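Local coordinates for Csc2 (Thermofilum pendens, PDB 4TXD), which probably binds CRISPR RNA as the Cas7-family protein of a type I-D interference complex, and carries a zinc ion, at residues E281-K286 with E309-L314; Y296-E301 with K315-K320; L189-K194 with E356-W361; A99-Q104 with T172-A177. One frame throughout, in Å; residues are numbered along the deposited sequence.

Contact 1 (E281-K286 with E309-L314); sequences EILGVK and EVKKNL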
loop_
_atom_site.group_PDB
_atom_site.type_symbol
_atom_site.label_atom_id
_atom_site.label_comp_id
_atom_site.label_asym_id
_atom_site.label_seq_id
_atom_site.Cartn_x
_atom_site.Cartn_y
_atom_site.Cartn_z
ATOM N N GLU A 281 5.259 9.249 -7.141
ATOM C CA GLU A 281 4.303 10.323 -7.398
ATOM C C GLU A 281 2.935 9.770 -7.741
ATOM O O GLU A 281 2.808 8.943 -8.643
ATOM C CB GLU A 281 4.769 11.209 -8.549
ATOM C CG GLU A 281 6.177 11.709 -8.442
ATOM C CD GLU A 281 6.646 12.260 -9.768
ATOM O OE1 GLU A 281 7.295 11.510 -10.533
ATOM O OE2 GLU A 281 6.334 13.436 -10.051
ATOM N N ILE A 282 1.906 10.236 -7.033
ATOM C CA ILE A 282 0.529 9.887 -7.391
ATOM C C ILE A 282 0.119 10.765 -8.573
ATOM O O ILE A 282 0.280 11.987 -8.519
ATOM C CB ILE A 282 -0.467 10.105 -6.215
ATOM C CG1 ILE A 282 0.083 9.518 -4.909
ATOM C CG2 ILE A 282 -1.853 9.565 -6.571
ATOM C CD1 ILE A 282 0.197 8.003 -4.910
ATOM N N LEU A 283 -0.410 10.168 -9.620
ATOM C CA LEU A 283 -0.839 10.911 -10.774
ATOM C C LEU A 283 -2.336 11.116 -10.882
ATOM O O LEU A 283 -2.782 12.075 -11.440
ATOM C CB LEU A 283 -0.350 10.271 -12.050
ATOM C CG LEU A 283 1.153 10.169 -12.208
ATOM C CD1 LEU A 283 1.472 9.657 -13.576
ATOM C CD2 LEU A 283 1.819 11.487 -11.973
ATOM N N GLY A 284 -3.107 10.190 -10.370
ATOM C CA GLY A 284 -4.542 10.291 -10.564
ATOM C C GLY A 284 -5.352 9.206 -9.898
ATOM O O GLY A 284 -4.843 8.111 -9.624
ATOM N N VAL A 285 -6.615 9.517 -9.630
ATOM C CA VAL A 285 -7.551 8.541 -9.077
ATOM C C VAL A 285 -8.846 8.502 -9.884
ATOM O O VAL A 285 -9.188 9.454 -10.578
ATOM C CB VAL A 285 -7.899 8.840 -7.600
ATOM C CG1 VAL A 285 -6.654 8.796 -6.735
ATOM C CG2 VAL A 285 -8.594 10.202 -7.481
ATOM N N LYS A 286 -9.558 7.387 -9.798
ATOM C CA LYS A 286 -10.857 7.257 -10.435
ATOM C C LYS A 286 -11.716 6.247 -9.684
ATOM O O LYS A 286 -11.280 5.126 -9.420
ATOM C CB LYS A 286 -10.718 6.832 -11.895
ATOM C CG LYS A 286 -12.026 6.910 -12.660
ATOM C CD LYS A 286 -11.923 6.316 -14.047
ATOM C CE LYS A 286 -13.257 6.417 -14.770
ATOM N NZ LYS A 286 -13.170 5.926 -16.169
ATOM N N GLU A 309 8.805 11.686 -20.707
ATOM C CA GLU A 309 7.871 11.335 -21.744
ATOM C C GLU A 309 6.736 10.483 -21.186
ATOM O O GLU A 309 5.595 10.658 -21.502
ATOM C CB GLU A 309 8.561 10.642 -22.892
ATOM C CG GLU A 309 7.655 10.378 -24.049
ATOM C CD GLU A 309 8.380 9.933 -25.301
ATOM O OE1 GLU A 309 9.591 9.914 -25.317
ATOM O OE2 GLU A 309 7.720 9.576 -26.248
ATOM N N VAL A 310 7.090 9.541 -20.344
ATOM C CA VAL A 310 6.103 8.693 -19.721
ATOM C C VAL A 310 5.109 9.515 -18.919
ATOM O O VAL A 310 3.958 9.327 -19.033
ATOM C CB VAL A 310 6.770 7.631 -18.837
ATOM C CG1 VAL A 310 5.763 6.917 -17.969
ATOM C CG2 VAL A 310 7.497 6.639 -19.688
ATOM N N LYS A 311 5.609 10.401 -18.086
ATOM C CA LYS A 311 4.753 11.186 -17.239
ATOM C C LYS A 311 3.793 12.028 -18.078
ATOM O O LYS A 311 2.621 12.051 -17.833
ATOM C CB LYS A 311 5.556 12.047 -16.285
ATOM C CG LYS A 311 4.683 12.620 -15.211
ATOM C CD LYS A 311 5.228 13.794 -14.463
ATOM C CE LYS A 311 6.704 13.796 -14.283
ATOM N NZ LYS A 311 7.121 14.922 -13.430
ATOM N N LYS A 312 4.314 12.670 -19.103
ATOM C CA LYS A 312 3.474 13.424 -20.000
ATOM C C LYS A 312 2.423 12.560 -20.648
ATOM O O LYS A 312 1.291 12.874 -20.586
ATOM C CB LYS A 312 4.313 14.151 -21.044
ATOM C CG LYS A 312 3.523 14.681 -22.210
ATOM C CD LYS A 312 4.413 15.195 -23.331
ATOM C CE LYS A 312 3.785 16.380 -24.034
ATOM N NZ LYS A 312 3.188 16.007 -25.342
ATOM N N ASN A 313 2.817 11.466 -21.260
ATOM C CA ASN A 313 1.889 10.594 -21.934
ATOM C C ASN A 313 0.806 10.090 -20.995
ATOM O O ASN A 313 -0.324 9.988 -21.344
ATOM C CB ASN A 313 2.581 9.363 -22.502
ATOM C CG ASN A 313 3.521 9.663 -23.639
ATOM O OD1 ASN A 313 4.253 8.788 -24.072
ATOM N ND2 ASN A 313 3.506 10.878 -24.124
ATOM N N LEU A 314 1.221 9.737 -19.797
ATOM C CA LEU A 314 0.335 9.170 -18.811
ATOM C C LEU A 314 -0.722 10.161 -18.333
ATOM O O LEU A 314 -1.852 9.840 -18.239
ATOM C CB LEU A 314 1.156 8.676 -17.641
ATOM C CG LEU A 314 0.753 7.382 -16.985
ATOM C CD1 LEU A 314 0.205 6.369 -17.945
ATOM C CD2 LEU A 314 1.907 6.813 -16.196
#
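Leu283 reaches from the strand toward the face of helix 307-321 that is turned to the sheet and overlaps Leu314. Its CD1 methyl does most of the touching. Leu283 CD1 lies 3.9 Å from Leu314 CD2. The two leucine side chains cross at about a right angle, and this one methyl also touches CG and CB of Leu314. Leu283 carries CG anti to its carbonyl carbon (chi1 -61°), which sets the branch out from the strand toward the helix. Its other methyl comes near a different turn: Leu283 CD2 is 4.5 Å from Lys311 CG. Leu58 of strand 52-61 touches Leu283, Lys311 and Leu314, and fills the same apolar layer.

At the margin, Lys311 bends at chi3 and brings its amine toward Glu281. Glu281 OE2 and Lys311 NZ are 3.8 Å apart, a long salt bridge. Glu281 is modelled in two conformers, so this pair is doubtful. The carboxylate has stronger company elsewhere: Tyr307 hydrogen-bonds its OE1 and Arg279 pairs with its OE2. The lysine is at most a secondary partner.

The strand is not regular here. Val56 of the neighbouring strand pairs with both Leu283 and Gly284, which makes a classic beta bulge. The axes of segments 281-286 and 309-314 run 16° from parallel and approach to 10.5 Å. A helix laid over an antiparallel sheet, with leucines between them, is in keeping with the RRM-like fold of Cas7 proteins.

Contact 2 (Y296-E301 with K315-K320); sequences YDLAAE and KERLEK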
loop_
_atom_site.group_PDB
_atom_site.type_symbol
_atom_site.label_atom_id
_atom_site.label_comp_id
_atom_site.label_asym_id
_atom_site.label_seq_id
_atom_site.Cartn_x
_atom_site.Cartn_y
_atom_site.Cartn_z
ATOM N N TYR A 296 0.056 -2.815 -16.384
ATOM C CA TYR A 296 0.602 -3.448 -17.561
ATOM C C TYR A 296 0.266 -2.713 -18.854
ATOM O O TYR A 296 1.112 -2.453 -19.624
ATOM C CB TYR A 296 0.159 -4.898 -17.692
ATOM C CG TYR A 296 0.673 -5.542 -18.958
ATOM C CD1 TYR A 296 1.902 -6.129 -19.005
ATOM C CD2 TYR A 296 -0.060 -5.518 -20.111
ATOM C CE1 TYR A 296 2.379 -6.691 -20.144
ATOM C CE2 TYR A 296 0.415 -6.072 -21.262
ATOM C CZ TYR A 296 1.640 -6.664 -21.273
ATOM O OH TYR A 296 2.110 -7.222 -22.390
ATOM N N ASP A 297 -1.004 -2.425 -19.068
ATOM C CA ASP A 297 -1.417 -1.775 -20.289
ATOM C C ASP A 297 -0.787 -0.404 -20.418
ATOM O O ASP A 297 -0.388 -0.014 -21.459
ATOM C CB ASP A 297 -2.938 -1.712 -20.395
ATOM C CG ASP A 297 -3.553 -3.056 -20.565
ATOM O OD1 ASP A 297 -2.937 -3.919 -21.144
ATOM O OD2 ASP A 297 -4.663 -3.251 -20.129
ATOM N N LEU A 298 -0.695 0.306 -19.315
ATOM C CA LEU A 298 -0.126 1.624 -19.330
ATOM C C LEU A 298 1.350 1.582 -19.682
ATOM O O LEU A 298 1.823 2.348 -20.456
ATOM C CB LEU A 298 -0.356 2.316 -18.006
ATOM C CG LEU A 298 -1.807 2.659 -17.683
ATOM C CD1 LEU A 298 -1.954 3.165 -16.276
ATOM C CD2 LEU A 298 -2.325 3.683 -18.651
ATOM N N ALA A 299 2.055 0.649 -19.097
ATOM C CA ALA A 299 3.453 0.486 -19.369
ATOM C C ALA A 299 3.687 0.074 -20.818
ATOM O O ALA A 299 4.550 0.567 -21.442
ATOM C CB ALA A 299 4.070 -0.510 -18.432
ATOM N N ALA A 300 2.882 -0.836 -21.311
ATOM C CA ALA A 300 3.010 -1.300 -22.676
ATOM C C ALA A 300 2.830 -0.163 -23.664
ATOM O O ALA A 300 3.520 -0.079 -24.624
ATOM C CB ALA A 300 2.052 -2.427 -22.956
ATOM N N GLU A 301 1.906 0.718 -23.363
ATOM C CA GLU A 301 1.675 1.940 -24.104
ATOM C C GLU A 301 2.872 2.845 -24.142
ATOM O O GLU A 301 2.955 3.685 -24.966
ATOM C CB GLU A 301 0.636 2.754 -23.364
ATOM C CG GLU A 301 -0.754 2.661 -23.868
ATOM C CD GLU A 301 -1.635 3.638 -23.128
ATOM O OE1 GLU A 301 -1.412 4.831 -23.261
ATOM O OE2 GLU A 301 -2.502 3.202 -22.400
ATOM N N LYS A 315 -0.305 11.368 -18.027
ATOM C CA LYS A 315 -1.226 12.398 -17.631
ATOM C C LYS A 315 -2.296 12.612 -18.670
ATOM O O LYS A 315 -3.424 12.774 -18.329
ATOM C CB LYS A 315 -0.503 13.681 -17.324
ATOM C CG LYS A 315 0.285 13.607 -16.045
ATOM C CD LYS A 315 0.688 14.971 -15.577
ATOM C CE LYS A 315 1.687 14.891 -14.456
ATOM N NZ LYS A 315 2.237 16.184 -14.001
ATOM N N GLU A 316 -1.940 12.582 -19.943
ATOM C CA GLU A 316 -2.931 12.703 -20.986
ATOM C C GLU A 316 -3.846 11.494 -21.031
ATOM O O GLU A 316 -5.028 11.621 -21.165
ATOM C CB GLU A 316 -2.297 12.883 -22.352
ATOM C CG GLU A 316 -1.227 13.938 -22.434
ATOM C CD GLU A 316 -0.701 14.117 -23.840
ATOM O OE1 GLU A 316 -0.837 13.207 -24.666
ATOM O OE2 GLU A 316 -0.165 15.170 -24.125
ATOM N N ARG A 317 -3.276 10.314 -20.931
ATOM C CA ARG A 317 -4.057 9.105 -20.981
ATOM C C ARG A 317 -5.036 9.019 -19.820
ATOM O O ARG A 317 -6.150 8.601 -19.985
ATOM C CB ARG A 317 -3.157 7.887 -20.999
ATOM C CG ARG A 317 -3.878 6.579 -21.015
ATOM C CD ARG A 317 -4.449 6.265 -22.368
ATOM N NE ARG A 317 -5.034 4.959 -22.392
ATOM C CZ ARG A 317 -6.239 4.671 -22.862
ATOM N NH1 ARG A 317 -7.025 5.607 -23.369
ATOM N NH2 ARG A 317 -6.669 3.427 -22.813
ATOM N N LEU A 318 -4.597 9.434 -18.656
ATOM C CA LEU A 318 -5.434 9.364 -17.495
ATOM C C LEU A 318 -6.610 10.322 -17.650
ATOM O O LEU A 318 -7.694 10.015 -17.282
ATOM C CB LEU A 318 -4.646 9.643 -16.233
ATOM C CG LEU A 318 -3.637 8.547 -15.870
ATOM C CD1 LEU A 318 -2.920 8.854 -14.600
ATOM C CD2 LEU A 318 -4.275 7.192 -15.788
ATOM N N GLU A 319 -6.353 11.474 -18.224
ATOM C CA GLU A 319 -7.426 12.431 -18.469
ATOM C C GLU A 319 -8.465 11.835 -19.406
ATOM O O GLU A 319 -9.664 11.873 -19.118
ATOM C CB GLU A 319 -6.886 13.735 -19.047
ATOM C CG GLU A 319 -7.964 14.800 -19.223
ATOM C CD GLU A 319 -7.434 16.060 -19.873
ATOM O OE1 GLU A 319 -7.838 16.345 -21.022
ATOM O OE2 GLU A 319 -6.617 16.765 -19.238
ATOM N N LYS A 320 -8.010 11.261 -20.514
ATOM C CA LYS A 320 -8.927 10.612 -21.442
ATOM C C LYS A 320 -9.707 9.471 -20.787
ATOM O O LYS A 320 -10.829 9.166 -21.198
ATOM C CB LYS A 320 -8.179 10.084 -22.668
ATOM C CG LYS A 320 -7.461 11.153 -23.468
ATOM C CD LYS A 320 -7.164 10.667 -24.881
ATOM C CE LYS A 320 -6.102 11.519 -25.564
ATOM N NZ LYS A 320 -4.741 11.264 -25.006
#
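Arg317 NE donates a hydrogen bond to Glu301 OE2 at 3.1 Å, as part of a salt bridge. The bond is bent, with an N-H...O angle of 139°. OE2 is met on its syn side, but from somewhat out of the carboxylate plane. The carboxylate and guanidinium planes stand 64° apart, so the pair is not the flat, two-pronged kind. One nitrogen and one oxygen do the work. Both oxygens also lie against the aliphatic chain; Glu301 OE1 is 3.5 Å from Arg317 CD.

Arg317 gets there by a bend at chi2 (76°), which turns the chain beyond CG so that NE comes to Glu301 OE2. Its aliphatic part serves a second partner: Leu298 CD2 packs 4.0 Å from Arg317 CG. Cutting Arg317 back to an alanine would probably leave Glu301 without this charged mate and open a gap beside Leu298 CD2.

The contact passes from an ion pair at the surface edge, with Arg317 partly covered, to a buried leucine. Deeper in, Leu298 and Leu318 both rest on Val56 of strand 52-61. Elsewhere on helix 295-301, Tyr296 and Ala299 touch Leu80 of strand 77-82. The short helix thus touches both helix 307-321 and that edge strand of the large sheet.

Contact 3 (L189-K194 with E356-W361); sequences LSIGIK and EKMVKW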
loop_
_atom_site.group_PDB
_atom_site.type_symbol
_atom_site.label_atom_id
_atom_site.label_comp_id
_atom_site.label_asym_id
_atom_site.label_seq_id
_atom_site.Cartn_x
_atom_site.Cartn_y
_atom_site.Cartn_z
ATOM N N LEU A 189 -10.443 -20.220 16.719
ATOM C CA LEU A 189 -10.789 -19.502 15.491
ATOM C C LEU A 189 -9.574 -18.918 14.776
ATOM O O LEU A 189 -8.624 -18.480 15.420
ATOM C CB LEU A 189 -11.757 -18.371 15.795
ATOM C CG LEU A 189 -13.172 -18.734 16.256
ATOM C CD1 LEU A 189 -13.969 -17.456 16.553
ATOM C CD2 LEU A 189 -13.876 -19.606 15.201
ATOM N N SER A 190 -9.624 -18.904 13.447
ATOM C CA SER A 190 -8.641 -18.178 12.645
ATOM C C SER A 190 -9.356 -17.110 11.857
ATOM O O SER A 190 -10.206 -17.406 11.016
ATOM C CB SER A 190 -7.874 -19.115 11.707
ATOM O OG SER A 190 -7.130 -20.041 12.456
ATOM N N ILE A 191 -9.019 -15.862 12.148
ATOM C CA ILE A 191 -9.730 -14.737 11.573
ATOM C C ILE A 191 -8.803 -14.023 10.594
ATOM O O ILE A 191 -7.721 -13.576 10.973
ATOM C CB ILE A 191 -10.218 -13.760 12.666
ATOM C CG1 ILE A 191 -11.073 -14.497 13.704
ATOM C CG2 ILE A 191 -10.968 -12.606 12.047
ATOM C CD1 ILE A 191 -12.282 -15.228 13.117
ATOM N N GLY A 192 -9.226 -13.927 9.340
ATOM C CA GLY A 192 -8.392 -13.312 8.319
ATOM C C GLY A 192 -8.914 -11.954 7.900
ATOM O O GLY A 192 -10.095 -11.789 7.614
ATOM N N ILE A 193 -8.027 -10.966 7.889
ATOM C CA ILE A 193 -8.328 -9.682 7.276
ATOM C C ILE A 193 -7.589 -9.613 5.946
ATOM O O ILE A 193 -6.367 -9.689 5.928
ATOM C CB ILE A 193 -7.879 -8.491 8.145
ATOM C CG1 ILE A 193 -8.405 -8.618 9.580
ATOM C CG2 ILE A 193 -8.315 -7.179 7.504
ATOM C CD1 ILE A 193 -7.940 -7.497 10.486
ATOM N N LYS A 194 -8.326 -9.503 4.850
ATOM C CA LYS A 194 -7.704 -9.366 3.536
ATOM C C LYS A 194 -7.461 -7.895 3.219
ATOM O O LYS A 194 -8.215 -7.024 3.641
ATOM C CB LYS A 194 -8.567 -9.993 2.440
ATOM C CG LYS A 194 -8.537 -11.518 2.414
ATOM C CD LYS A 194 -9.345 -12.063 1.247
ATOM C CE LYS A 194 -8.454 -12.599 0.140
ATOM N NZ LYS A 194 -7.694 -13.796 0.594
ATOM N N GLU A 356 -13.589 -2.978 15.809
ATOM C CA GLU A 356 -14.900 -3.245 16.481
ATOM C C GLU A 356 -16.073 -4.044 15.671
ATOM O O GLU A 356 -16.558 -5.053 16.053
ATOM C CB GLU A 356 -15.500 -1.916 16.959
ATOM C CG GLU A 356 -16.905 -2.045 17.548
ATOM C CD GLU A 356 -17.662 -0.728 17.538
ATOM O OE1 GLU A 356 -17.200 0.230 18.188
ATOM O OE2 GLU A 356 -18.708 -0.638 16.863
ATOM N N LYS A 357 -16.197 -3.584 14.448
ATOM C CA LYS A 357 -17.083 -4.218 13.516
ATOM C C LYS A 357 -16.620 -5.636 13.161
ATOM O O LYS A 357 -17.415 -6.507 12.976
ATOM C CB LYS A 357 -17.280 -3.372 12.281
ATOM C CG LYS A 357 -18.393 -2.342 12.376
ATOM C CD LYS A 357 -18.176 -1.364 13.489
ATOM C CE LYS A 357 -19.250 -0.297 13.552
ATOM N NZ LYS A 357 -18.888 0.691 14.566
ATOM N N MET A 358 -15.325 -5.832 13.091
ATOM C CA MET A 358 -14.791 -7.133 12.795
ATOM C C MET A 358 -15.101 -8.102 13.917
ATOM O O MET A 358 -15.567 -9.160 13.702
ATOM C CB MET A 358 -13.297 -7.077 12.581
ATOM C CG MET A 358 -12.614 -8.425 12.556
ATOM S SD MET A 358 -10.850 -8.314 12.330
ATOM C CE MET A 358 -10.322 -7.839 13.926
ATOM N N VAL A 359 -14.786 -7.694 15.118
ATOM C CA VAL A 359 -15.060 -8.491 16.296
ATOM C C VAL A 359 -16.551 -8.825 16.426
ATOM O O VAL A 359 -16.909 -9.930 16.662
ATOM C CB VAL A 359 -14.517 -7.801 17.550
ATOM C CG1 VAL A 359 -15.000 -8.479 18.797
ATOM C CG2 VAL A 359 -13.015 -7.754 17.514
ATOM N N LYS A 360 -17.399 -7.842 16.232
ATOM C CA LYS A 360 -18.826 -8.075 16.227
ATOM C C LYS A 360 -19.245 -9.086 15.162
ATOM O O LYS A 360 -20.042 -9.935 15.413
ATOM C CB LYS A 360 -19.591 -6.790 16.043
ATOM C CG LYS A 360 -21.084 -6.947 16.163
ATOM C CD LYS A 360 -21.807 -5.684 15.748
ATOM C CE LYS A 360 -23.298 -5.872 15.558
ATOM N NZ LYS A 360 -24.037 -4.937 16.437
ATOM N N TRP A 361 -18.677 -8.967 13.978
ATOM C CA TRP A 361 -18.974 -9.907 12.897
ATOM C C TRP A 361 -18.598 -11.342 13.273
ATOM O O TRP A 361 -19.362 -12.286 13.003
ATOM C CB TRP A 361 -18.244 -9.495 11.614
ATOM C CG TRP A 361 -18.445 -10.455 10.451
ATOM C CD1 TRP A 361 -19.484 -10.467 9.565
ATOM C CD2 TRP A 361 -17.560 -11.513 10.051
ATOM N NE1 TRP A 361 -19.313 -11.487 8.641
ATOM C CE2 TRP A 361 -18.134 -12.137 8.919
ATOM C CE3 TRP A 361 -16.343 -12.003 10.553
ATOM C CZ2 TRP A 361 -17.532 -13.229 8.274
ATOM C CZ3 TRP A 361 -15.737 -13.082 9.904
ATOM C CH2 TRP A 361 -16.333 -13.678 8.773
#
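This is a small, buried, apolar contact between a short strand and a long helix. Strand 191-193 pairs with strand 176-178 in a two-stranded antiparallel sheet, and helix 343-365 lies beside it. The two segments bury only 145 Å² in all, and no hydrogen bond joins them.

Met358 carries the helix side. Its CG is anti to the backbone N (chi1 168°) and chi2 is also extended, which carries SD out to Ile193 and Ile191. The turn at chi3 (77°) places only the CE methyl. Ile193 CD1 lies 3.5 Å from Met358 SD, a close contact, and CG1 of the same isoleucine also touches the sulfur. The two side chains cross at about a right angle. The methyl of the methionine adds little: Met358 CE is 4.2 Å from Ile193 CD1. Ile191 meets the sulfur with its other branch, Ile191 CG2 standing 4.3 Å from Met358 SD.

Neighbouring residues complete the cluster. Leu178 touches both Ile193 and Met358, Phe137 touches Met358, and Val362 continues the helix side against Ile191. The side chain of Ile193 lies about 6 Å from that of Cys171, a zinc ligand, and about 9 Å from the zinc ion.

Zinc is held by Cys146, Asp165, Cys168 and Cys171; the sulfur of Met358 is not among its ligands. It acts as a plain apolar surface, and the join rests on dispersion and the exclusion of water, without charge or directed bonds.

Contact 4 (A99-Q104 with T172-A177); sequences AVTRRQ and TIFGAA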
loop_
_atom_site.group_PDB
_atom_site.type_symbol
_atom_site.label_atom_id
_atom_site.label_comp_id
_atom_site.label_asym_id
_atom_site.label_seq_id
_atom_site.Cartn_x
_atom_site.Cartn_y
_atom_site.Cartn_z
ATOM N N ALA A 99 4.460 -4.864 0.922
ATOM C CA ALA A 99 5.396 -4.882 2.028
ATOM C C ALA A 99 5.943 -3.482 2.281
ATOM O O ALA A 99 5.951 -3.028 3.429
ATOM C CB ALA A 99 6.524 -5.850 1.763
ATOM N N VAL A 100 6.387 -2.788 1.231
ATOM C CA VAL A 100 7.055 -1.506 1.472
ATOM C C VAL A 100 6.030 -0.441 1.846
ATOM O O VAL A 100 6.331 0.457 2.653
ATOM C CB VAL A 100 7.907 -1.010 0.259
ATOM C CG1 VAL A 100 9.037 -1.991 -0.051
ATOM C CG2 VAL A 100 7.045 -0.727 -0.976
ATOM N N THR A 101 4.822 -0.531 1.290
ATOM C CA THR A 101 3.824 0.501 1.543
ATOM C C THR A 101 3.300 0.347 2.972
ATOM O O THR A 101 3.092 1.339 3.691
ATOM C CB THR A 101 2.656 0.450 0.547
ATOM O OG1 THR A 101 3.149 0.606 -0.791
ATOM C CG2 THR A 101 1.637 1.561 0.835
ATOM N N ARG A 102 3.113 -0.876 3.400
ATOM C CA ARG A 102 2.643 -1.100 4.742
ATOM C C ARG A 102 3.711 -0.796 5.770
ATOM O O ARG A 102 3.443 -0.279 6.793
ATOM C CB ARG A 102 2.025 -2.483 4.891
ATOM C CG ARG A 102 2.839 -3.508 5.569
ATOM C CD ARG A 102 1.994 -4.305 6.538
ATOM N NE ARG A 102 1.336 -5.383 5.860
ATOM C CZ ARG A 102 0.189 -5.947 6.204
ATOM N NH1 ARG A 102 -0.239 -6.917 5.471
ATOM N NH2 ARG A 102 -0.534 -5.541 7.222
ATOM N N ARG A 103 4.938 -1.085 5.425
ATOM C CA ARG A 103 6.055 -0.728 6.293
ATOM C C ARG A 103 6.177 0.798 6.445
ATOM O O ARG A 103 6.501 1.304 7.530
ATOM C CB ARG A 103 7.358 -1.332 5.749
ATOM C CG ARG A 103 8.464 -1.458 6.778
ATOM C CD ARG A 103 9.347 -0.237 6.779
ATOM N NE ARG A 103 10.244 -0.191 7.932
ATOM C CZ ARG A 103 9.922 0.337 9.108
ATOM N NH1 ARG A 103 8.714 0.856 9.295
ATOM N NH2 ARG A 103 10.805 0.345 10.097
ATOM N N GLN A 104 5.904 1.526 5.368
ATOM C CA GLN A 104 5.907 2.984 5.424
ATOM C C GLN A 104 4.758 3.521 6.297
ATOM O O GLN A 104 4.961 4.411 7.131
ATOM C CB GLN A 104 5.829 3.579 4.011
ATOM C CG GLN A 104 5.731 5.120 3.955
ATOM C CD GLN A 104 6.931 5.851 4.572
ATOM O OE1 GLN A 104 7.958 5.250 4.902
ATOM N NE2 GLN A 104 6.791 7.163 4.735
ATOM N N THR A 172 -5.400 -3.279 9.718
ATOM C CA THR A 172 -6.753 -3.302 9.237
ATOM C C THR A 172 -6.869 -2.974 7.769
ATOM O O THR A 172 -7.738 -3.435 7.103
ATOM C CB THR A 172 -7.677 -2.412 10.074
ATOM O OG1 THR A 172 -7.266 -1.070 9.980
ATOM C CG2 THR A 172 -7.638 -2.833 11.494
ATOM N N ILE A 173 -5.962 -2.167 7.275
ATOM C CA ILE A 173 -6.043 -1.763 5.879
ATOM C C ILE A 173 -5.383 -2.796 4.962
ATOM O O ILE A 173 -5.952 -3.184 3.939
ATOM C CB ILE A 173 -5.378 -0.378 5.650
ATOM C CG1 ILE A 173 -6.236 0.731 6.280
ATOM C CG2 ILE A 173 -5.209 -0.103 4.164
ATOM C CD1 ILE A 173 -5.508 2.065 6.384
ATOM N N PHE A 174 -4.183 -3.234 5.327
ATOM C CA PHE A 174 -3.417 -4.116 4.459
ATOM C C PHE A 174 -3.565 -5.595 4.815
ATOM O O PHE A 174 -3.047 -6.468 4.106
ATOM C CB PHE A 174 -1.940 -3.713 4.473
ATOM C CG PHE A 174 -1.697 -2.353 3.903
ATOM C CD1 PHE A 174 -1.736 -2.152 2.528
ATOM C CD2 PHE A 174 -1.451 -1.266 4.736
ATOM C CE1 PHE A 174 -1.521 -0.878 1.984
ATOM C CE2 PHE A 174 -1.231 0.015 4.206
ATOM C CZ PHE A 174 -1.272 0.211 2.830
ATOM N N GLY A 175 -4.248 -5.877 5.923
ATOM C CA GLY A 175 -4.558 -7.257 6.264
ATOM C C GLY A 175 -3.687 -7.941 7.298
ATOM O O GLY A 175 -2.562 -7.522 7.586
ATOM N N ALA A 176 -4.213 -9.035 7.842
ATOM C CA ALA A 176 -3.533 -9.781 8.891
ATOM C C ALA A 176 -4.210 -11.122 9.101
ATOM O O ALA A 176 -5.411 -11.271 8.848
ATOM C CB ALA A 176 -3.520 -8.984 10.208
ATOM N N ALA A 177 -3.434 -12.091 9.568
ATOM C CA ALA A 177 -3.974 -13.389 9.961
ATOM C C ALA A 177 -4.045 -13.423 11.485
ATOM O O ALA A 177 -3.013 -13.458 12.158
ATOM C CB ALA A 177 -3.115 -14.522 9.419
#
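Arg102 leaves its helix at an unusual first torsion, chi1 103°, and bends again at chi2 and chi3. This folds the chain back along Phe174, which comes the other way with CG anti to its own carbonyl carbon. The two side chains run antiparallel, each laying its CB against the flat group of the other. Arg102 CB sits over the ring face, 4.1 Å from the Phe174 centroid, a CH-pi contact. At the far end the overlap is reversed: Phe174 CB lies over the centre of the guanidinium, 3.5 Å from Arg102 CZ.

The guanidinium then grips one carbonyl end-on. Arg102 NH2 donates to Gly175 O at 2.9 Å, fairly straight at 155°. Arg102 NH1 donates to Gly175 O at 3.2 Å, from above the carbonyl plane. His170 ND1 also takes a bond from NH2. A leucine at Arg102 would probably leave Gly175 O and His170 without these donors.

Beside it, Thr101 CG2 is 3.8 Å from Phe174 CZ.

Gly175, with positive phi, follows the last residue of helix 169-174 and leads into strand 176-178. Helix 94-115 packs on this turn. The side chain of Arg102 is about 7 Å from the zinc ion. Val197 of strand 197-204 and Met98 and Met105 of helix 94-115 also touch Phe174.

In the fold
Contacts 1 and 2 share helix 307-321 and touch each other, Leu314 meeting Leu298 and Leu283 meeting Leu318. Together they pack helices 295-301 and 307-321 against the large sheet. Contact 1 is mostly buried and leucine-based, while contact 2 opens to the surface and adds a firmer ion pair. Contacts 3 and 4 are joined through the small sheet, where Ile193 N probably bonds Ala176 O, and both lie near the zinc site. Contact 4 is the most central, about 7 Å from its centre to the chain centre, and pairs arginine bonds with aromatic packing. Contact 3 is purely apolar. Contacts 1 and 3 have centres about 36 Å apart, on opposite sides of the chain's centre.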